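Local coordinates for protein nicastrin (PDB 4R12) that probably serves as a subunit of gamma-secretase, the complex that cleaves membrane proteins such as Notch and APP within the membrane, at residues 77-82 against 130-135; 107-112 against 410-415; 71-76 against 98-103. One frame throughout, in Å; residues are numbered along the deposited sequence.

Interaction 1: residues 77-82 against 130-135; sequences FNSTSV and NADGFT. With NAG (2-acetamido-2-deoxy-beta-D-glucopyranose), chain C.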
loop_
_atom_site.group_PDB
_atom_site.type_symbol
_atom_site.label_atom_id
_atom_site.label_comp_id
_atom_site.label_asym_id
_atom_site.label_seq_id
_atom_site.Cartn_x
_atom_site.Cartn_y
_atom_site.Cartn_z
ATOM N N PHE A 77 12.488 -12.287 -15.605
ATOM C CA PHE A 77 12.768 -11.395 -14.480
ATOM C C PHE A 77 12.359 -12.008 -13.140
ATOM O O PHE A 77 11.202 -11.921 -12.724
ATOM C CB PHE A 77 12.063 -10.042 -14.672
ATOM C CG PHE A 77 12.322 -9.063 -13.554
ATOM C CD1 PHE A 77 13.614 -8.626 -13.277
ATOM C CD2 PHE A 77 11.276 -8.584 -12.782
ATOM C CE1 PHE A 77 13.858 -7.713 -12.256
ATOM C CE2 PHE A 77 11.514 -7.679 -11.749
ATOM C CZ PHE A 77 12.805 -7.244 -11.487
ATOM N N ASN A 78 13.285 -12.739 -12.543
ATOM C CA ASN A 78 13.136 -13.374 -11.243
ATOM C C ASN A 78 14.534 -13.623 -10.617
ATOM O O ASN A 78 15.483 -13.513 -11.305
ATOM C CB ASN A 78 12.267 -14.639 -11.313
ATOM C CG ASN A 78 12.945 -15.806 -12.008
ATOM O OD1 ASN A 78 14.124 -15.960 -11.908
ATOM N ND2 ASN A 78 12.176 -16.649 -12.694
ATOM N N SER A 79 14.634 -13.906 -9.324
ATOM C CA SER A 79 15.937 -13.996 -8.660
ATOM C C SER A 79 16.867 -14.978 -9.360
ATOM O O SER A 79 17.981 -14.623 -9.725
ATOM C CB SER A 79 15.783 -14.382 -7.183
ATOM O OG SER A 79 14.999 -15.552 -7.032
ATOM N N THR A 80 16.393 -16.200 -9.569
ATOM C CA THR A 80 17.235 -17.261 -10.115
ATOM C C THR A 80 17.816 -16.897 -11.467
ATOM O O THR A 80 19.013 -17.067 -11.719
ATOM C CB THR A 80 16.442 -18.571 -10.251
ATOM O OG1 THR A 80 16.280 -19.152 -8.954
ATOM C CG2 THR A 80 17.178 -19.554 -11.145
ATOM N N SER A 81 16.950 -16.369 -12.320
ATOM C CA SER A 81 17.287 -16.048 -13.690
ATOM C C SER A 81 18.239 -14.853 -13.792
ATOM O O SER A 81 19.184 -14.867 -14.584
ATOM C CB SER A 81 15.989 -15.782 -14.473
ATOM O OG SER A 81 16.249 -15.180 -15.720
ATOM N N VAL A 82 17.998 -13.823 -12.988
ATOM C CA VAL A 82 18.825 -12.623 -13.042
ATOM C C VAL A 82 20.163 -12.841 -12.321
ATOM O O VAL A 82 21.209 -12.426 -12.814
ATOM C CB VAL A 82 18.094 -11.395 -12.440
ATOM C CG1 VAL A 82 19.048 -10.234 -12.251
ATOM C CG2 VAL A 82 16.914 -10.972 -13.336
ATOM N N ASN A 130 5.368 -19.236 -2.276
ATOM C CA ASN A 130 5.927 -19.210 -3.627
ATOM C C ASN A 130 6.989 -18.113 -3.824
ATOM O O ASN A 130 7.680 -18.085 -4.836
ATOM C CB ASN A 130 4.797 -19.037 -4.642
ATOM C CG ASN A 130 5.261 -19.216 -6.070
ATOM O OD1 ASN A 130 5.098 -18.322 -6.903
ATOM N ND2 ASN A 130 5.850 -20.370 -6.363
ATOM N N ALA A 131 7.118 -17.230 -2.838
ATOM C CA ALA A 131 7.947 -16.039 -2.949
ATOM C C ALA A 131 9.432 -16.349 -3.134
ATOM O O ALA A 131 9.948 -17.303 -2.548
ATOM C CB ALA A 131 7.756 -15.175 -1.715
ATOM N N ASP A 132 10.132 -15.539 -3.924
ATOM C CA ASP A 132 11.579 -15.730 -4.043
ATOM C C ASP A 132 12.377 -14.578 -3.410
ATOM O O ASP A 132 13.610 -14.562 -3.468
ATOM C CB ASP A 132 11.972 -15.950 -5.515
ATOM C CG ASP A 132 11.998 -14.665 -6.348
ATOM O OD1 ASP A 132 11.572 -13.585 -5.879
ATOM O OD2 ASP A 132 12.448 -14.756 -7.509
ATOM N N GLY A 133 11.673 -13.624 -2.796
ATOM C CA GLY A 133 12.331 -12.555 -2.061
ATOM C C GLY A 133 13.241 -11.640 -2.875
ATOM O O GLY A 133 14.052 -10.915 -2.326
ATOM N N PHE A 134 13.079 -11.670 -4.188
ATOM C CA PHE A 134 13.880 -10.884 -5.120
ATOM C C PHE A 134 13.972 -9.382 -4.781
ATOM O O PHE A 134 14.991 -8.739 -5.051
ATOM C CB PHE A 134 13.299 -11.066 -6.515
ATOM C CG PHE A 134 14.225 -10.698 -7.630
ATOM C CD1 PHE A 134 15.591 -10.770 -7.478
ATOM C CD2 PHE A 134 13.705 -10.286 -8.847
ATOM C CE1 PHE A 134 16.437 -10.449 -8.526
ATOM C CE2 PHE A 134 14.542 -9.963 -9.893
ATOM C CZ PHE A 134 15.910 -10.039 -9.727
ATOM N N THR A 135 12.910 -8.822 -4.208
ATOM C CA THR A 135 12.908 -7.397 -3.871
ATOM C C THR A 135 14.008 -7.043 -2.870
ATOM O O THR A 135 14.591 -5.955 -2.938
ATOM C CB THR A 135 11.531 -6.956 -3.307
ATOM O OG1 THR A 135 10.561 -7.049 -4.351
ATOM C CG2 THR A 135 11.571 -5.509 -2.819
HETATM C C1 NAG C . 12.295 -17.767 -13.037
HETATM C C2 NAG C . 11.525 -19.062 -12.852
HETATM C C3 NAG C . 12.057 -20.189 -13.691
HETATM C C4 NAG C . 12.200 -19.815 -15.132
HETATM C C5 NAG C . 13.033 -18.535 -15.210
HETATM C C6 NAG C . 13.214 -17.984 -16.602
HETATM C C7 NAG C . 10.746 -18.995 -10.615
HETATM C C8 NAG C . 11.065 -19.269 -9.182
HETATM N N2 NAG C . 11.570 -19.476 -11.501
HETATM O O3 NAG C . 11.170 -21.277 -13.551
HETATM O O4 NAG C . 12.873 -20.897 -15.713
HETATM O O5 NAG C . 12.488 -17.513 -14.400
HETATM O O6 NAG C . 12.092 -18.116 -17.425
HETATM O O7 NAG C . 9.785 -18.360 -10.910
HETATM O O HOH W 1 15.893 -16.033 -3.938
HETATM O O HOH W 2 13.631 -17.233 -8.758
#
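Phe134 reaches from the 130-135 loop to the start of helix 79-83, its first torsion (chi1 -162°) swinging the ring away from its own backbone N and over Ser79. Its CB passes the CB of Ser79. Farther out, Phe134 CD1 and CE1 lie against Ser79 CA, which stands 3.7 Å from the ring centroid and 23° off the normal, a CH-pi contact over one face; the carbonyl carbon of Asn78 covers the rim of that same face. Phe134 CE2 meets Phe77 CE1 at 3.3 Å, the two ring planes being inclined at 59°. At the tip, Phe134 CZ touches Val82 CB at 3.7 Å.

The helix start that this ring covers is capped: Asn78, the N-cap residue, accepts from Ser81 N through OD1 (2.9 Å), while its ND2 carries the N-linked NAG. Asp132 grips the same turn from the loop. Asp132 OD2 accepts from Ser79 N (3.0 Å, nearly straight) and from Ser79 OG (2.7 Å), both donors lying on one face of the carboxylate. Asp132 OD1 serves its own loop, closing an Asx turn with Phe134 N at 3.0 Å. A water joins Asp132 OD2 to Thr80 N.

Interaction 2: residues 107-112 against 410-415; sequences SPDSRY and PYYGYE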
loop_
_atom_site.group_PDB
_atom_site.type_symbol
_atom_site.label_atom_id
_atom_site.label_comp_id
_atom_site.label_asym_id
_atom_site.label_seq_id
_atom_site.Cartn_x
_atom_site.Cartn_y
_atom_site.Cartn_z
ATOM N N SER A 107 6.061 -13.992 -6.737
ATOM C CA SER A 107 6.181 -12.949 -5.719
ATOM C C SER A 107 7.642 -12.696 -5.355
ATOM O O SER A 107 8.353 -13.610 -4.923
ATOM C CB SER A 107 5.389 -13.316 -4.459
ATOM O OG SER A 107 5.625 -12.381 -3.417
ATOM N N PRO A 108 8.095 -11.449 -5.536
ATOM C CA PRO A 108 9.434 -11.007 -5.143
ATOM C C PRO A 108 9.481 -10.623 -3.669
ATOM O O PRO A 108 10.481 -10.100 -3.199
ATOM C CB PRO A 108 9.659 -9.768 -6.016
ATOM C CG PRO A 108 8.273 -9.166 -6.090
ATOM C CD PRO A 108 7.305 -10.341 -6.115
ATOM N N ASP A 109 8.401 -10.868 -2.943
ATOM C CA ASP A 109 8.346 -10.444 -1.550
ATOM C C ASP A 109 8.779 -11.564 -0.608
ATOM O O ASP A 109 9.357 -12.559 -1.039
ATOM C CB ASP A 109 6.938 -9.961 -1.205
ATOM C CG ASP A 109 6.946 -8.791 -0.237
ATOM O OD1 ASP A 109 7.073 -9.036 0.982
ATOM O OD2 ASP A 109 6.821 -7.632 -0.694
ATOM N N SER A 110 8.498 -11.398 0.683
ATOM C CA SER A 110 8.888 -12.376 1.705
ATOM C C SER A 110 7.925 -13.573 1.794
ATOM O O SER A 110 6.747 -13.445 1.466
ATOM C CB SER A 110 8.969 -11.678 3.067
ATOM O OG SER A 110 9.081 -12.611 4.122
ATOM N N ARG A 111 8.427 -14.721 2.260
ATOM C CA ARG A 111 7.585 -15.901 2.498
ATOM C C ARG A 111 6.598 -15.676 3.643
ATOM O O ARG A 111 5.551 -16.323 3.714
ATOM C CB ARG A 111 8.444 -17.134 2.816
ATOM C CG ARG A 111 9.424 -17.573 1.722
ATOM C CD ARG A 111 8.786 -18.573 0.764
ATOM N NE ARG A 111 9.730 -19.125 -0.209
ATOM C CZ ARG A 111 10.347 -20.303 -0.089
ATOM N NH1 ARG A 111 10.142 -21.067 0.972
ATOM N NH2 ARG A 111 11.187 -20.714 -1.034
ATOM N N TYR A 112 6.962 -14.786 4.560
ATOM C CA TYR A 112 6.079 -14.381 5.651
ATOM C C TYR A 112 6.299 -12.887 5.857
ATOM O O TYR A 112 7.157 -12.477 6.634
ATOM C CB TYR A 112 6.369 -15.203 6.925
ATOM C CG TYR A 112 5.429 -15.016 8.114
ATOM C CD1 TYR A 112 4.847 -13.781 8.399
ATOM C CD2 TYR A 112 5.148 -16.078 8.968
ATOM C CE1 TYR A 112 4.016 -13.608 9.484
ATOM C CE2 TYR A 112 4.305 -15.918 10.059
ATOM C CZ TYR A 112 3.748 -14.680 10.316
ATOM O OH TYR A 112 2.918 -14.507 11.404
ATOM N N PRO A 410 -1.529 -14.685 -6.182
ATOM C CA PRO A 410 -0.351 -15.312 -6.789
ATOM C C PRO A 410 0.752 -14.307 -7.152
ATOM O O PRO A 410 1.825 -14.710 -7.608
ATOM C CB PRO A 410 -0.923 -15.969 -8.042
ATOM C CG PRO A 410 -2.051 -15.066 -8.435
ATOM C CD PRO A 410 -2.627 -14.510 -7.159
ATOM N N TYR A 411 0.492 -13.025 -6.931
ATOM C CA TYR A 411 1.457 -11.987 -7.276
ATOM C C TYR A 411 1.642 -11.007 -6.131
ATOM O O TYR A 411 1.659 -9.792 -6.341
ATOM C CB TYR A 411 1.004 -11.245 -8.552
ATOM C CG TYR A 411 1.050 -12.144 -9.758
ATOM C CD1 TYR A 411 2.259 -12.617 -10.242
ATOM C CD2 TYR A 411 -0.113 -12.545 -10.397
ATOM C CE1 TYR A 411 2.313 -13.460 -11.350
ATOM C CE2 TYR A 411 -0.075 -13.391 -11.503
ATOM C CZ TYR A 411 1.140 -13.846 -11.969
ATOM O OH TYR A 411 1.183 -14.687 -13.063
ATOM N N TYR A 412 1.807 -11.530 -4.915
ATOM C CA TYR A 412 1.902 -10.654 -3.761
ATOM C C TYR A 412 3.136 -9.743 -3.821
ATOM O O TYR A 412 4.259 -10.214 -3.976
ATOM C CB TYR A 412 1.927 -11.474 -2.459
ATOM C CG TYR A 412 1.914 -10.594 -1.245
ATOM C CD1 TYR A 412 3.097 -10.117 -0.693
ATOM C CD2 TYR A 412 0.710 -10.212 -0.661
ATOM C CE1 TYR A 412 3.086 -9.290 0.415
ATOM C CE2 TYR A 412 0.686 -9.382 0.450
ATOM C CZ TYR A 412 1.877 -8.928 0.981
ATOM O OH TYR A 412 1.872 -8.098 2.078
ATOM N N GLY A 413 2.922 -8.436 -3.679
ATOM C CA GLY A 413 4.022 -7.485 -3.657
ATOM C C GLY A 413 4.685 -7.324 -5.015
ATOM O O GLY A 413 5.908 -7.163 -5.124
ATOM N N TYR A 414 3.875 -7.341 -6.060
ATOM C CA TYR A 414 4.407 -7.386 -7.416
ATOM C C TYR A 414 3.475 -6.671 -8.403
ATOM O O TYR A 414 2.262 -6.659 -8.202
ATOM C CB TYR A 414 4.631 -8.849 -7.829
ATOM C CG TYR A 414 5.205 -9.015 -9.214
ATOM C CD1 TYR A 414 6.480 -8.535 -9.524
ATOM C CD2 TYR A 414 4.484 -9.665 -10.207
ATOM C CE1 TYR A 414 7.008 -8.673 -10.812
ATOM C CE2 TYR A 414 5.001 -9.820 -11.487
ATOM C CZ TYR A 414 6.263 -9.318 -11.784
ATOM O OH TYR A 414 6.758 -9.472 -13.060
ATOM N N GLU A 415 4.058 -6.098 -9.464
ATOM C CA GLU A 415 3.315 -5.293 -10.451
ATOM C C GLU A 415 2.141 -6.020 -11.090
ATOM O O GLU A 415 1.162 -5.390 -11.482
ATOM C CB GLU A 415 4.260 -4.808 -11.562
ATOM C CG GLU A 415 5.076 -5.942 -12.171
ATOM C CD GLU A 415 5.685 -5.617 -13.528
ATOM O OE1 GLU A 415 5.122 -4.790 -14.264
ATOM O OE2 GLU A 415 6.727 -6.210 -13.865
HETATM O O HOH W 3 7.969 -6.740 -3.255
#
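The ring of Tyr412 turns an edge to the 107-112 loop: Asp109 CB lies near the ring plane, 3.9 Å from Tyr412 CD1, and the Asp109 carboxylate stands almost perpendicular to the ring, at 86°. The Tyr414 ring has CG of the adjacent Glu415 over one face, offset toward the rim, whereas Pro108 CG approaches it obliquely. Both rings belong to a type II beta turn, Tyr411 to Tyr414, by which the nicastrin large lobe packs against a loop of the small lobe. Gly413 takes a positive phi in this turn, and a side chain there would point at Asp109.

Nearer the backbone, Pro108 CD packs on Tyr414 CB at 3.5 Å, the two side chains crossing at about a right angle. The phenol end of Tyr414 continues to Lys102 NZ, with which its OH is hydrogen-bonded.

Ser107 supplies the direct polar link between the segments. Turned away from its backbone N (chi1 173°), Ser107 OG donates to Tyr412 O at 2.6 Å, 19° from the carbonyl plane. Ser107 OG also accepts from Asp109 N at 3.2 Å, an ST turn, and is hydrogen-bonded to Asn128 ND2. With an alanine here, the carbonyl of Tyr412 would probably lose this donor and Asp109 N its acceptor, leaving the loop less firmly tied to the turn. A water adds a second bridge, donating to Asp109 OD2 at 2.9 Å and to Gly413 O at 2.8 Å.

Interaction 3: residues 71-76 against 98-103; sequences VLDTNY and TDTKKT. With NAG (2-acetamido-2-deoxy-beta-D-glucopyranose), chain D; NAG (2-acetamido-2-deoxy-beta-D-glucopyranose), chain C.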
loop_
_atom_site.group_PDB
_atom_site.type_symbol
_atom_site.label_atom_id
_atom_site.label_comp_id
_atom_site.label_asym_id
_atom_site.label_seq_id
_atom_site.Cartn_x
_atom_site.Cartn_y
_atom_site.Cartn_z
ATOM N N VAL A 71 17.849 -6.359 -21.616
ATOM C CA VAL A 71 16.407 -6.167 -21.735
ATOM C C VAL A 71 15.726 -7.503 -21.480
ATOM O O VAL A 71 16.003 -8.481 -22.172
ATOM C CB VAL A 71 16.014 -5.635 -23.122
ATOM C CG1 VAL A 71 14.518 -5.399 -23.194
ATOM C CG2 VAL A 71 16.779 -4.353 -23.429
ATOM N N LEU A 72 14.852 -7.551 -20.481
ATOM C CA LEU A 72 14.231 -8.807 -20.081
ATOM C C LEU A 72 12.750 -8.878 -20.412
ATOM O O LEU A 72 11.973 -8.032 -19.975
ATOM C CB LEU A 72 14.400 -9.033 -18.573
ATOM C CG LEU A 72 15.791 -9.335 -18.024
ATOM C CD1 LEU A 72 15.752 -9.366 -16.504
ATOM C CD2 LEU A 72 16.277 -10.657 -18.570
ATOM N N ASP A 73 12.362 -9.895 -21.172
ATOM C CA ASP A 73 10.973 -10.321 -21.176
ATOM C C ASP A 73 10.680 -10.701 -19.738
ATOM O O ASP A 73 11.533 -11.296 -19.066
ATOM C CB ASP A 73 10.740 -11.506 -22.110
ATOM C CG ASP A 73 9.287 -11.965 -22.125
ATOM O OD1 ASP A 73 8.881 -12.702 -21.196
ATOM O OD2 ASP A 73 8.562 -11.589 -23.067
ATOM N N THR A 74 9.500 -10.363 -19.244
ATOM C CA THR A 74 9.282 -10.484 -17.814
ATOM C C THR A 74 9.305 -11.934 -17.318
ATOM O O THR A 74 9.518 -12.171 -16.127
ATOM C CB THR A 74 7.964 -9.817 -17.386
ATOM O OG1 THR A 74 7.902 -9.780 -15.955
ATOM C CG2 THR A 74 6.761 -10.559 -17.948
ATOM N N ASN A 75 9.113 -12.904 -18.212
ATOM C CA ASN A 75 9.232 -14.305 -17.803
ATOM C C ASN A 75 10.641 -14.632 -17.302
ATOM O O ASN A 75 10.842 -15.601 -16.570
ATOM C CB ASN A 75 8.855 -15.244 -18.943
ATOM C CG ASN A 75 7.407 -15.716 -18.859
ATOM O OD1 ASN A 75 6.641 -15.265 -18.000
ATOM N ND2 ASN A 75 7.026 -16.626 -19.754
ATOM N N TYR A 76 11.608 -13.803 -17.682
ATOM C CA TYR A 76 12.990 -14.000 -17.257
ATOM C C TYR A 76 13.434 -13.051 -16.143
ATOM O O TYR A 76 14.607 -13.041 -15.758
ATOM C CB TYR A 76 13.909 -13.883 -18.473
ATOM C CG TYR A 76 13.733 -15.076 -19.364
ATOM C CD1 TYR A 76 12.725 -15.112 -20.319
ATOM C CD2 TYR A 76 14.530 -16.200 -19.208
ATOM C CE1 TYR A 76 12.538 -16.230 -21.123
ATOM C CE2 TYR A 76 14.353 -17.313 -19.998
ATOM C CZ TYR A 76 13.358 -17.326 -20.951
ATOM O OH TYR A 76 13.192 -18.444 -21.734
ATOM N N THR A 98 7.112 -4.656 -19.943
ATOM C CA THR A 98 5.782 -4.926 -19.409
ATOM C C THR A 98 4.731 -5.036 -20.509
ATOM O O THR A 98 3.543 -4.896 -20.217
ATOM C CB THR A 98 5.332 -3.829 -18.424
ATOM O OG1 THR A 98 5.150 -2.598 -19.141
ATOM C CG2 THR A 98 6.379 -3.624 -17.332
ATOM N N ASP A 99 5.154 -5.274 -21.757
ATOM C CA ASP A 99 4.190 -5.450 -22.851
ATOM C C ASP A 99 3.582 -6.857 -22.830
ATOM O O ASP A 99 2.542 -7.102 -23.441
ATOM C CB ASP A 99 4.823 -5.158 -24.223
ATOM C CG ASP A 99 6.117 -5.927 -24.471
ATOM O OD1 ASP A 99 6.837 -6.267 -23.501
ATOM O OD2 ASP A 99 6.424 -6.177 -25.662
ATOM N N THR A 100 4.239 -7.768 -22.117
ATOM C CA THR A 100 3.675 -9.077 -21.792
ATOM C C THR A 100 3.719 -9.287 -20.276
ATOM O O THR A 100 4.473 -8.610 -19.575
ATOM C CB THR A 100 4.435 -10.221 -22.464
ATOM O OG1 THR A 100 5.785 -10.242 -21.981
ATOM C CG2 THR A 100 4.431 -10.074 -23.989
ATOM N N LYS A 101 2.911 -10.221 -19.781
ATOM C CA LYS A 101 2.847 -10.552 -18.358
ATOM C C LYS A 101 3.584 -11.849 -18.085
ATOM O O LYS A 101 3.913 -12.577 -19.016
ATOM C CB LYS A 101 1.397 -10.712 -17.896
ATOM C CG LYS A 101 0.580 -9.433 -17.801
ATOM C CD LYS A 101 -0.864 -9.806 -17.433
ATOM C CE LYS A 101 -1.764 -8.583 -17.328
ATOM N NZ LYS A 101 -1.676 -7.978 -15.979
ATOM N N LYS A 102 3.824 -12.164 -16.815
ATOM C CA LYS A 102 4.390 -13.474 -16.495
ATOM C C LYS A 102 3.335 -14.547 -16.713
ATOM O O LYS A 102 2.169 -14.335 -16.418
ATOM C CB LYS A 102 4.904 -13.538 -15.053
ATOM C CG LYS A 102 6.263 -12.893 -14.837
ATOM C CD LYS A 102 6.773 -13.158 -13.424
ATOM C CE LYS A 102 8.273 -12.854 -13.298
ATOM N NZ LYS A 102 8.594 -11.426 -13.645
ATOM N N THR A 103 3.748 -15.700 -17.217
ATOM C CA THR A 103 2.823 -16.813 -17.426
ATOM C C THR A 103 2.796 -17.766 -16.228
ATOM O O THR A 103 2.223 -18.853 -16.303
ATOM C CB THR A 103 3.198 -17.611 -18.675
ATOM O OG1 THR A 103 4.538 -18.102 -18.540
ATOM C CG2 THR A 103 3.111 -16.722 -19.916
HETATM C C1 NAG D . -0.368 -4.237 -23.843
HETATM C C2 NAG D . -1.038 -5.404 -23.162
HETATM C C3 NAG D . -1.648 -6.328 -24.186
HETATM C C4 NAG D . -2.486 -5.573 -25.210
HETATM C C5 NAG D . -1.667 -4.401 -25.751
HETATM C C6 NAG D . -2.399 -3.509 -26.710
HETATM C C7 NAG D . -0.129 -6.161 -21.095
HETATM C C8 NAG D . 0.819 -7.091 -20.441
HETATM N N2 NAG D . -0.078 -6.128 -22.400
HETATM O O3 NAG D . -2.420 -7.273 -23.475
HETATM O O4 NAG D . -2.839 -6.492 -26.241
HETATM O O5 NAG D . -1.335 -3.599 -24.649
HETATM O O6 NAG D . -3.511 -2.936 -26.049
HETATM O O7 NAG D . -0.890 -5.476 -20.470
HETATM C C1 NAG C . 12.295 -17.767 -13.037
HETATM C C2 NAG C . 11.525 -19.062 -12.852
HETATM C C3 NAG C . 12.057 -20.189 -13.691
HETATM C C4 NAG C . 12.200 -19.815 -15.132
HETATM C C5 NAG C . 13.033 -18.535 -15.210
HETATM C C6 NAG C . 13.214 -17.984 -16.602
HETATM C C7 NAG C . 10.746 -18.995 -10.615
HETATM C C8 NAG C . 11.065 -19.269 -9.182
HETATM N N2 NAG C . 11.570 -19.476 -11.501
HETATM O O3 NAG C . 11.170 -21.277 -13.551
HETATM O O4 NAG C . 12.873 -20.897 -15.713
HETATM O O5 NAG C . 12.488 -17.513 -14.400
HETATM O O6 NAG C . 12.092 -18.116 -17.425
HETATM O O7 NAG C . 9.785 -18.360 -10.910
HETATM O O HOH W 4 6.209 -12.824 -21.115
HETATM O O HOH W 5 7.665 -8.727 -20.678
#
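Direct hydrogen bonds link Asn75 with Thr103 and Lys102 with Thr74. The Asn75 amide works with both ends: OD1 accepts from Thr103 N at 3.0 Å, in the carbonyl plane and on a lone pair, and ND2 donates to Thr103 OG1 at 3.1 Å, with the hydroxyl 22° out of the amide plane. Two bonds thus fix which way the amide is turned. Lys102 runs nearly extended until its last torsion bends (chi4 59°), bringing NZ to Thr74 O at 2.8 Å and Thr74 OG1 at 2.9 Å. The ammonium group also bonds to Phe77 O and Tyr414 OH, so four oxygens surround it.

These bonds join two loops that follow the neighbouring parallel strands 67-72 and 90-96 in the small lobe. On the first, Asp73 OD1 accepts from Asn75 N in an Asx turn that leads into the 3-10 segment 74-76.

Van der Waals packing comes from Thr74 CG2, which lies 3.4 Å from Lys101 C.

Waters fill in on the Thr100 side. One donates to Asp73 OD1 (2.7 Å) and Lys101 O and also meets Thr100 OG1; another links Thr74 N to that hydroxyl. Asp73 OD2 and Asp99 OD2 form salt bridges to Arg155, which probably offsets the nearness of the two carboxylates.

Two attached glycans also touch the segments. NAG of chain D donates from N2 to Asp99 O, and NAG of chain C, the sugar on Asn78, lays O6 over the Tyr76 ring while donating it to Asn75 O (2.9 Å).

Interactions 1 and 2 are largely buried, whereas interaction 3 is only partly so and includes the exposed Thr103. Interactions 1 and 3 stay within the small lobe, lie on consecutive elements, helix 79-83 and strand 67-72, and both touch the NAG on Asn78; interaction 2 alone spans the two lobes. Their chemistry differs accordingly: aromatic packing beside a carboxylate in interaction 1, a turn carbonyl, proline and tyrosines in interaction 2, and amide and ammonium hydrogen bonds in interaction 3, with waters bridging in all three. Lys102 connects all three, and the 107-112 and 130-135 loops are joined by probable backbone bonds, Asp132 N to Ser107 O and Thr135 N to Pro108 O.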